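Local coordinates for protein PT26-6P (Thermococcus sp., PDB 2WB7) that is of unknown function but is encoded by a new family of euryarchaeal mobile elements and combines two immunoglobulin-like domains with a helical one, at residues 19-22 / 23-27; 76-80 / 81-85; 130-133 / 134-137; 466-470 / 471-475. All blocks are in the same frame, centred on the assembly; numbering follows the deposited sequence.

Contact 1: 19-22 / 23-27; sequences HATQ and AAHKA
Ala-20 to Gln-22 meet Ala-23 to Lys-26 across the opening turn of helix 21-34, where carbonyls bond amides four places on and Thr-21 lies beside His-25. His-19 comes first: its carbonyl O accepts from a water, which in turn accepts from Ala-23 N, so a solvent molecule serves an amide of the first turn. Next, Ala-20 O receives Ala-24 N at 2.8 Å. Both alanines are buried, and their small methyls let the helix lie close on strand 266-272, with Ala-20 on Ala-271 and Ala-24 on Ile-269. Thr-21 O accepts from His-25 N at 3.0 Å, and its side chain runs alongside the histidine, CG2 touching CE1 at 3.7 Å. With CG anti to its carbonyl carbon (chi1 -76°), His-25 swings its ring back toward the start of the helix, where it also meets Phe-337 edge-to-face. Replacing the ring with an alanine would probably deprive Phe-337 of this edge-to-face partner and open a gap beside the Thr-21 methyl. Gln-22, a polar residue suited to the exposed flank, brings its amide to the edge of the His-25 ring, the two planes 46° apart, with Gln-22 NE2 3.4 Å from His-25 ND1. Its backbone O takes Lys-26 N at 2.9 Å, and the lysine's aliphatic root bends over the same carbonyl, CG lying 3.4 Å from Gln-22 O.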
loop_
_atom_site.group_PDB
_atom_site.type_symbol
_atom_site.label_atom_id
_atom_site.label_comp_id
_atom_site.label_asym_id
_atom_site.label_seq_id
_atom_site.Cartn_x
_atom_site.Cartn_y
_atom_site.Cartn_z
ATOM N N HIS A 19 -6.039 15.491 16.130
ATOM C CA HIS A 19 -6.895 14.335 15.894
ATOM C C HIS A 19 -6.685 13.730 14.499
ATOM O O HIS A 19 -6.581 14.447 13.507
ATOM C CB HIS A 19 -8.371 14.703 16.139
ATOM C CG HIS A 19 -8.630 15.277 17.504
ATOM N ND1 HIS A 19 -8.625 14.508 18.653
ATOM C CD2 HIS A 19 -8.891 16.546 17.905
ATOM C CE1 HIS A 19 -8.864 15.280 19.700
ATOM N NE2 HIS A 19 -9.030 16.519 19.273
ATOM N N ALA A 20 -6.636 12.400 14.435
ATOM C CA ALA A 20 -6.226 11.693 13.216
ATOM C C ALA A 20 -7.380 11.267 12.299
ATOM O O ALA A 20 -7.178 11.014 11.106
ATOM C CB ALA A 20 -5.375 10.477 13.584
ATOM N N THR A 21 -8.584 11.206 12.860
ATOM C CA THR A 21 -9.753 10.665 12.155
ATOM C C THR A 21 -10.026 11.255 10.760
ATOM O O THR A 21 -9.885 10.560 9.760
ATOM C CB THR A 21 -11.011 10.765 13.021
ATOM O OG1 THR A 21 -10.639 10.665 14.401
ATOM C CG2 THR A 21 -11.968 9.637 12.684
ATOM N N GLN A 22 -10.410 12.520 10.684
ATOM C CA GLN A 22 -10.750 13.074 9.385
ATOM C C GLN A 22 -9.590 13.050 8.399
ATOM O O GLN A 22 -9.811 12.839 7.198
ATOM C CB GLN A 22 -11.348 14.475 9.485
ATOM C CG GLN A 22 -12.817 14.482 9.936
ATOM C CD GLN A 22 -13.611 13.201 9.551
ATOM O OE1 GLN A 22 -14.067 13.024 8.399
ATOM N NE2 GLN A 22 -13.806 12.319 10.545
ATOM N N ALA A 23 -8.362 13.277 8.872
ATOM C CA ALA A 23 -7.207 13.168 7.960
ATOM C C ALA A 23 -7.046 11.736 7.439
ATOM O O ALA A 23 -6.757 11.523 6.266
ATOM C CB ALA A 23 -5.927 13.645 8.619
ATOM N N ALA A 24 -7.234 10.758 8.315
ATOM C CA ALA A 24 -7.235 9.361 7.903
ATOM C C ALA A 24 -8.259 9.080 6.799
ATOM O O ALA A 24 -7.933 8.469 5.773
ATOM C CB ALA A 24 -7.482 8.442 9.103
ATOM N N HIS A 25 -9.497 9.520 7.021
ATOM C CA HIS A 25 -10.563 9.322 6.047
ATOM C C HIS A 25 -10.168 9.944 4.713
ATOM O O HIS A 25 -10.217 9.283 3.672
ATOM C CB HIS A 25 -11.890 9.867 6.575
ATOM C CG HIS A 25 -12.521 8.989 7.607
ATOM N ND1 HIS A 25 -13.043 9.477 8.784
ATOM C CD2 HIS A 25 -12.695 7.643 7.648
ATOM C CE1 HIS A 25 -13.523 8.474 9.504
ATOM N NE2 HIS A 25 -13.325 7.350 8.837
ATOM N N LYS A 26 -9.723 11.199 4.767
ATOM C CA LYS A 26 -9.217 11.910 3.594
ATOM C C LYS A 26 -8.183 11.101 2.838
ATOM O O LYS A 26 -8.275 10.954 1.624
ATOM C CB LYS A 26 -8.573 13.230 4.017
ATOM C CG LYS A 26 -9.538 14.358 4.168
ATOM C CD LYS A 26 -9.965 14.784 2.789
ATOM C CE LYS A 26 -8.753 15.218 2.009
ATOM N NZ LYS A 26 -8.083 16.305 2.756
ATOM N N ALA A 27 -7.188 10.591 3.563
ATOM C CA ALA A 27 -6.105 9.850 2.957
ATOM C C ALA A 27 -6.680 8.641 2.246
ATOM O O ALA A 27 -6.303 8.332 1.112
ATOM C CB ALA A 27 -5.122 9.426 4.019
HETATM O O HOH W 1 -8.212 14.812 11.637
#

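Contact 2: 76-80 / 81-85; sequences PNQPV and PFNKV
Val-80 and Asn-83 close a type I beta turn, with Asn-83 N donating to Val-80 O at 2.8 Å and an N-H...O angle of 160°. The donor stands above the carbonyl plane. Between them, Pro-81 fits the second position, since its ring already holds phi near the value the turn needs. Val-80 is the residue most covered here. Its CB lies 3.5 Å from Asn-83 CG, the asparagine side chain packing obliquely against the valine, while CG1, anti to the backbone N (chi1 -165°), reaches the edge of the Phe-82 ring and meets CD1 at 3.5 Å in the ring plane. That ring suits its place among aromatics: His-193, Tyr-195, Trp-176 and Trp-200 all meet it. Gln-78 crosses Asn-83 at about a right angle and lays its methylene CG on Asn-83 CB at 3.7 Å. Asn-83 also centres an inverse gamma turn, in which Lys-84 N donates to Phe-82 O, and its backbone O accepts from Gln-173 NE2. Two overlapping turns thus bend the chain sharply within the immunoglobulin-like family region, as befits a loop that leads from strand 66-75 of one beta sheet to strand 85-96 of another.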
loop_
_atom_site.group_PDB
_atom_site.type_symbol
_atom_site.label_atom_id
_atom_site.label_comp_id
_atom_site.label_asym_id
_atom_site.label_seq_id
_atom_site.Cartn_x
_atom_site.Cartn_y
_atom_site.Cartn_z
ATOM N N PRO A 76 -26.253 -12.919 -32.171
ATOM C CA PRO A 76 -26.511 -12.178 -33.402
ATOM C C PRO A 76 -27.889 -12.516 -33.950
ATOM O O PRO A 76 -28.387 -13.618 -33.725
ATOM C CB PRO A 76 -25.431 -12.679 -34.362
ATOM C CG PRO A 76 -24.865 -13.925 -33.759
ATOM C CD PRO A 76 -25.414 -14.109 -32.386
ATOM N N ASN A 77 -28.504 -11.576 -34.654
ATOM C CA ASN A 77 -29.802 -11.819 -35.267
ATOM C C ASN A 77 -29.773 -13.019 -36.219
ATOM O O ASN A 77 -28.719 -13.376 -36.729
ATOM C CB ASN A 77 -30.258 -10.572 -36.021
ATOM C CG ASN A 77 -31.746 -10.374 -35.953
ATOM O OD1 ASN A 77 -32.511 -11.340 -35.876
ATOM N ND2 ASN A 77 -32.174 -9.120 -35.962
ATOM N N GLN A 78 -30.926 -13.634 -36.474
ATOM C CA GLN A 78 -30.986 -14.760 -37.411
ATOM C C GLN A 78 -31.877 -14.479 -38.637
ATOM O O GLN A 78 -32.813 -13.677 -38.567
ATOM C CB GLN A 78 -31.479 -16.015 -36.686
ATOM C CG GLN A 78 -30.521 -17.193 -36.778
ATOM C CD GLN A 78 -29.213 -16.917 -36.048
ATOM O OE1 GLN A 78 -29.209 -16.591 -34.855
ATOM N NE2 GLN A 78 -28.099 -17.032 -36.761
ATOM N N PRO A 79 -31.584 -15.146 -39.767
ATOM C CA PRO A 79 -32.525 -15.139 -40.890
ATOM C C PRO A 79 -33.908 -15.604 -40.421
ATOM O O PRO A 79 -34.919 -15.028 -40.813
ATOM C CB PRO A 79 -31.934 -16.167 -41.853
ATOM C CG PRO A 79 -30.477 -16.210 -41.522
ATOM C CD PRO A 79 -30.381 -15.949 -40.046
ATOM N N VAL A 80 -33.953 -16.634 -39.580
ATOM C CA VAL A 80 -35.231 -17.122 -39.061
ATOM C C VAL A 80 -35.482 -16.732 -37.593
ATOM O O VAL A 80 -34.801 -17.212 -36.676
ATOM C CB VAL A 80 -35.381 -18.656 -39.236
ATOM C CG1 VAL A 80 -36.835 -19.069 -39.035
ATOM C CG2 VAL A 80 -34.884 -19.090 -40.606
ATOM N N PRO A 81 -36.487 -15.873 -37.376
ATOM C CA PRO A 81 -36.944 -15.306 -36.110
ATOM C C PRO A 81 -37.048 -16.302 -34.954
ATOM O O PRO A 81 -37.007 -15.888 -33.796
ATOM C CB PRO A 81 -38.346 -14.790 -36.447
ATOM C CG PRO A 81 -38.294 -14.450 -37.897
ATOM C CD PRO A 81 -37.232 -15.337 -38.529
ATOM N N PHE A 82 -37.197 -17.591 -35.257
ATOM C CA PHE A 82 -37.474 -18.592 -34.230
ATOM C C PHE A 82 -36.239 -19.419 -33.963
ATOM O O PHE A 82 -36.230 -20.272 -33.072
ATOM C CB PHE A 82 -38.606 -19.519 -34.686
ATOM C CG PHE A 82 -39.683 -18.814 -35.456
ATOM C CD1 PHE A 82 -39.448 -18.366 -36.751
ATOM C CD2 PHE A 82 -40.926 -18.585 -34.883
ATOM C CE1 PHE A 82 -40.434 -17.702 -37.455
ATOM C CE2 PHE A 82 -41.915 -17.924 -35.583
ATOM C CZ PHE A 82 -41.669 -17.478 -36.871
ATOM N N ASN A 83 -35.202 -19.174 -34.758
ATOM C CA ASN A 83 -33.952 -19.905 -34.624
ATOM C C ASN A 83 -33.180 -19.515 -33.371
ATOM O O ASN A 83 -31.998 -19.181 -33.422
ATOM C CB ASN A 83 -33.100 -19.726 -35.877
ATOM C CG ASN A 83 -33.557 -20.616 -37.002
ATOM O OD1 ASN A 83 -33.024 -20.563 -38.100
ATOM N ND2 ASN A 83 -34.561 -21.444 -36.731
ATOM N N LYS A 84 -33.872 -19.584 -32.241
ATOM C CA LYS A 84 -33.338 -19.119 -30.973
ATOM C C LYS A 84 -32.104 -19.881 -30.493
ATOM O O LYS A 84 -32.012 -21.107 -30.613
ATOM C CB LYS A 84 -34.429 -19.155 -29.906
ATOM C CG LYS A 84 -35.500 -18.106 -30.129
ATOM C CD LYS A 84 -36.666 -18.320 -29.183
ATOM C CE LYS A 84 -37.690 -17.200 -29.301
ATOM N NZ LYS A 84 -38.809 -17.369 -28.319
ATOM N N VAL A 85 -31.157 -19.121 -29.946
ATOM C CA VAL A 85 -29.963 -19.666 -29.328
ATOM C C VAL A 85 -30.222 -19.889 -27.841
ATOM O O VAL A 85 -30.624 -18.972 -27.141
ATOM C CB VAL A 85 -28.788 -18.700 -29.496
ATOM C CG1 VAL A 85 -27.625 -19.161 -28.667
ATOM C CG2 VAL A 85 -28.399 -18.602 -30.959
#

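Contact 3: 130-133 / 134-137; sequences APDP and LVYQ
Asp-132 packs across Val-135 just ahead of helix 135-144, the two side chains meeting at about a right angle. This is the tight part of the contact. The carboxylate turns in beside Val-135 near the start of the helix: CG is anti to the backbone N (chi1 -165°), which sends OD2 to 3.6 Å from Val-135 CB and leaves OD1 3.4 Å from Val-135 N. A second touch is made by CG1 of the valine, which lies against the backbone O of Asp-132. A branched, apolar residue suits this spot, because Val-135 also rests on Pro-372 and Trp-374 of strand 370-379. Leu-134 is buried too, packed on Trp-374 and on Lys-154 of helix 149-157. The loose side belongs to Pro-133 and Tyr-136, both exposed. Pro-133, with its fixed phi, suits the step into a helix, while the Tyr-136 ring has CG1 of Val-135 over the centre of one face at 3.9 Å. Both oxygens of Asp-132 have partners outside these two segments: OD2 forms a salt bridge with Lys-129 NZ, and OD1 accepts from Trp-374 NE1. So engaged, the carboxylate probably stays ionised, and its negative charge near the helix start is likely to be favourable.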
loop_
_atom_site.group_PDB
_atom_site.type_symbol
_atom_site.label_atom_id
_atom_site.label_comp_id
_atom_site.label_asym_id
_atom_site.label_seq_id
_atom_site.Cartn_x
_atom_site.Cartn_y
_atom_site.Cartn_z
ATOM N N ALA A 130 -5.749 -13.915 -9.592
ATOM C CA ALA A 130 -4.573 -14.648 -10.043
ATOM C C ALA A 130 -4.027 -15.608 -8.977
ATOM O O ALA A 130 -4.509 -15.625 -7.837
ATOM C CB ALA A 130 -3.496 -13.671 -10.465
ATOM N N PRO A 131 -3.014 -16.423 -9.340
ATOM C CA PRO A 131 -2.338 -17.263 -8.347
ATOM C C PRO A 131 -1.713 -16.425 -7.212
ATOM O O PRO A 131 -1.163 -15.341 -7.461
ATOM C CB PRO A 131 -1.243 -17.967 -9.170
ATOM C CG PRO A 131 -1.753 -17.967 -10.559
ATOM C CD PRO A 131 -2.487 -16.656 -10.697
ATOM N N ASP A 132 -1.798 -16.935 -5.986
ATOM C CA ASP A 132 -1.379 -16.193 -4.807
ATOM C C ASP A 132 -0.581 -17.073 -3.847
ATOM O O ASP A 132 -1.158 -17.745 -2.995
ATOM C CB ASP A 132 -2.621 -15.657 -4.098
ATOM C CG ASP A 132 -2.306 -14.591 -3.071
ATOM O OD1 ASP A 132 -1.136 -14.459 -2.658
ATOM O OD2 ASP A 132 -3.240 -13.878 -2.680
ATOM N N PRO A 133 0.752 -17.036 -3.960
ATOM C CA PRO A 133 1.678 -17.845 -3.180
ATOM C C PRO A 133 1.709 -17.518 -1.682
ATOM O O PRO A 133 1.846 -18.435 -0.862
ATOM C CB PRO A 133 3.037 -17.524 -3.800
ATOM C CG PRO A 133 2.770 -16.722 -5.020
ATOM C CD PRO A 133 1.447 -16.083 -4.833
ATOM N N LEU A 134 1.568 -16.242 -1.323
ATOM C CA LEU A 134 1.689 -15.809 0.072
ATOM C C LEU A 134 0.425 -15.949 0.956
ATOM O O LEU A 134 0.523 -15.958 2.193
ATOM C CB LEU A 134 2.198 -14.366 0.115
ATOM C CG LEU A 134 3.637 -14.222 -0.354
ATOM C CD1 LEU A 134 4.204 -12.851 -0.000
ATOM C CD2 LEU A 134 4.477 -15.336 0.266
ATOM N N VAL A 135 -0.746 -16.061 0.334
ATOM C CA VAL A 135 -2.012 -15.902 1.063
ATOM C C VAL A 135 -2.128 -16.715 2.359
ATOM O O VAL A 135 -2.622 -16.202 3.365
ATOM C CB VAL A 135 -3.257 -16.170 0.153
ATOM C CG1 VAL A 135 -3.226 -17.576 -0.381
ATOM C CG2 VAL A 135 -4.552 -15.943 0.917
ATOM N N TYR A 136 -1.689 -17.970 2.347
ATOM C CA TYR A 136 -1.863 -18.819 3.532
ATOM C C TYR A 136 -0.805 -18.564 4.593
ATOM O O TYR A 136 -1.061 -18.702 5.790
ATOM C CB TYR A 136 -1.873 -20.297 3.161
ATOM C CG TYR A 136 -2.993 -20.667 2.226
ATOM C CD1 TYR A 136 -4.295 -20.225 2.456
ATOM C CD2 TYR A 136 -2.757 -21.464 1.114
ATOM C CE1 TYR A 136 -5.336 -20.562 1.593
ATOM C CE2 TYR A 136 -3.787 -21.812 0.250
ATOM C CZ TYR A 136 -5.074 -21.354 0.493
ATOM O OH TYR A 136 -6.101 -21.686 -0.372
ATOM N N GLN A 137 0.385 -18.188 4.152
ATOM C CA GLN A 137 1.432 -17.819 5.084
ATOM C C GLN A 137 1.050 -16.557 5.827
ATOM O O GLN A 137 1.377 -16.394 7.001
ATOM C CB GLN A 137 2.722 -17.583 4.332
ATOM C CG GLN A 137 2.981 -18.643 3.315
ATOM C CD GLN A 137 4.409 -18.636 2.877
ATOM O OE1 GLN A 137 5.307 -18.827 3.695
ATOM N NE2 GLN A 137 4.641 -18.408 1.584
#

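Contact 4: 466-470 / 471-475; sequences AQQDD and YQMFL
Asp-470 caps helix 471-499 by accepting from the backbone N of Met-473, which is a selenomethionine in this crystal. OD2 receives that amide at 2.9 Å with an N-H...O angle of 143°, on its anti side and 27° out of the carboxylate plane. Gln-472 N also lies 3.1 Å from Asp-470 OD2. Aspartate suits this N-cap because its short side chain can curl back to one of the first-turn amides, which have no carbonyl of a preceding helical turn to bond. Its own backbone O takes Phe-474 N at 3.1 Å, the first bond of the helix to reach back four residues. Phe-474 in turn stacks on Tyr-403, joining this helix to helix 393-404. Gln-468, bent at chi2, lies obliquely over Met-473 with OE1 3.3 Å from CG, while NE2 donates a hydrogen bond to Lys-464 O. With an alanine at this position, Lys-464 O is likely to lose this donor and the flank of Met-473 its cover from the amide. The loop's carbonyls are served as well: Ala-466 O and Gln-468 O both accept from Arg-408 NH2. On the outer surface, Gln-472 NE2 bonds Asn-476 OD1. The carboxylate, set against the positive end of the helix dipole, is thus likely to be stabilised in its charged form.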
loop_
_atom_site.group_PDB
_atom_site.type_symbol
_atom_site.label_atom_id
_atom_site.label_comp_id
_atom_site.label_asym_id
_atom_site.label_seq_id
_atom_site.Cartn_x
_atom_site.Cartn_y
_atom_site.Cartn_z
ATOM N N ALA A 466 28.566 32.896 16.481
ATOM C CA ALA A 466 29.149 33.717 17.531
ATOM C C ALA A 466 29.608 35.085 17.027
ATOM O O ALA A 466 29.748 36.012 17.807
ATOM C CB ALA A 466 30.280 32.993 18.225
ATOM N N GLN A 467 29.812 35.225 15.725
ATOM C CA GLN A 467 30.358 36.468 15.200
ATOM C C GLN A 467 29.325 37.369 14.571
ATOM O O GLN A 467 29.674 38.381 13.978
ATOM C CB GLN A 467 31.442 36.173 14.168
ATOM C CG GLN A 467 32.605 35.421 14.736
ATOM C CD GLN A 467 33.369 34.676 13.670
ATOM O OE1 GLN A 467 33.220 34.944 12.480
ATOM N NE2 GLN A 467 34.183 33.719 14.088
ATOM N N GLN A 468 28.056 37.011 14.685
ATOM C CA GLN A 468 27.009 37.793 14.038
ATOM C C GLN A 468 26.627 39.013 14.866
ATOM O O GLN A 468 26.660 38.978 16.097
ATOM C CB GLN A 468 25.772 36.930 13.786
ATOM C CG GLN A 468 26.020 35.780 12.850
ATOM C CD GLN A 468 26.700 36.226 11.584
ATOM O OE1 GLN A 468 26.253 37.160 10.915
ATOM N NE2 GLN A 468 27.788 35.557 11.242
ATOM N N ASP A 469 26.257 40.092 14.191
ATOM C CA ASP A 469 25.698 41.218 14.899
ATOM C C ASP A 469 24.370 41.630 14.274
ATOM O O ASP A 469 23.744 42.598 14.719
ATOM C CB ASP A 469 26.678 42.380 14.926
ATOM C CG ASP A 469 27.092 42.800 13.549
ATOM O OD1 ASP A 469 27.606 43.926 13.392
ATOM O OD2 ASP A 469 26.890 41.999 12.611
ATOM N N ASP A 470 23.948 40.921 13.227
ATOM C CA ASP A 470 22.551 41.001 12.834
ATOM C C ASP A 470 21.788 39.912 13.564
ATOM O O ASP A 470 22.240 38.778 13.653
ATOM C CB ASP A 470 22.344 40.803 11.356
ATOM C CG ASP A 470 20.873 40.809 10.999
ATOM O OD1 ASP A 470 20.261 41.896 11.092
ATOM O OD2 ASP A 470 20.319 39.732 10.661
ATOM N N TYR A 471 20.608 40.254 14.058
ATOM C CA TYR A 471 19.831 39.338 14.880
ATOM C C TYR A 471 19.340 38.111 14.116
ATOM O O TYR A 471 19.537 36.980 14.562
ATOM C CB TYR A 471 18.655 40.074 15.506
ATOM C CG TYR A 471 17.814 39.218 16.416
ATOM C CD1 TYR A 471 18.389 38.502 17.453
ATOM C CD2 TYR A 471 16.435 39.145 16.252
ATOM C CE1 TYR A 471 17.615 37.728 18.291
ATOM C CE2 TYR A 471 15.657 38.385 17.090
ATOM C CZ TYR A 471 16.252 37.676 18.109
ATOM O OH TYR A 471 15.483 36.897 18.943
ATOM N N GLN A 472 18.703 38.335 12.970
ATOM C CA GLN A 472 18.181 37.226 12.188
ATOM C C GLN A 472 19.320 36.327 11.751
ATOM O O GLN A 472 19.188 35.109 11.672
ATOM C CB GLN A 472 17.418 37.723 10.977
ATOM C CG GLN A 472 16.695 36.596 10.252
ATOM C CD GLN A 472 15.602 35.931 11.108
ATOM O OE1 GLN A 472 14.590 36.541 11.434
ATOM N NE2 GLN A 472 15.818 34.681 11.471
HETATM N N MSE A 473 20.461 36.935 11.483
HETATM C CA MSE A 473 21.591 36.176 11.013
HETATM C C MSE A 473 22.113 35.274 12.139
HETATM O O MSE A 473 22.648 34.189 11.910
HETATM C CB MSE A 473 22.670 37.130 10.505
HETATM C CG MSE A 473 23.430 36.568 9.318
HETATM SE SE MSE A 473 22.195 36.180 7.851
HETATM C CE MSE A 473 22.720 34.347 7.500
ATOM N N PHE A 474 21.954 35.725 13.370
ATOM C CA PHE A 474 22.403 34.943 14.503
ATOM C C PHE A 474 21.434 33.771 14.662
ATOM O O PHE A 474 21.842 32.618 14.819
ATOM C CB PHE A 474 22.439 35.834 15.745
ATOM C CG PHE A 474 22.758 35.109 17.016
ATOM C CD1 PHE A 474 24.026 34.655 17.265
ATOM C CD2 PHE A 474 21.782 34.915 17.983
ATOM C CE1 PHE A 474 24.319 34.002 18.454
ATOM C CE2 PHE A 474 22.067 34.276 19.162
ATOM C CZ PHE A 474 23.332 33.811 19.398
ATOM N N LEU A 475 20.139 34.072 14.617
ATOM C CA LEU A 475 19.119 33.040 14.603
ATOM C C LEU A 475 19.371 32.047 13.473
ATOM O O LEU A 475 19.427 30.834 13.708
ATOM C CB LEU A 475 17.726 33.653 14.462
ATOM C CG LEU A 475 17.182 34.388 15.690
ATOM C CD1 LEU A 475 15.705 34.733 15.483
ATOM C CD2 LEU A 475 17.396 33.581 16.982
#

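In the fold
From the N terminus the four contacts follow in series, none nested in or crossing another, and each is a bend or turn of continuous chain. Contact 1 starts helix 21-34, which lies on the eight-stranded sheet formed much later in the sequence. Contact 2 links strands 66-75 and 85-96 of two different sheets. Contact 3, in the same family region, leaves strand 120-129 for helix 135-144 and touches strand 370-379, so it too reaches the eight-stranded sheet, with its centre about 31 Å from that of contact 1. Contact 4 joins helices 442-465 and 471-499 of the helical domain. Its centre is about 92 Å from that of contact 2, on the opposite side of the chain's centre.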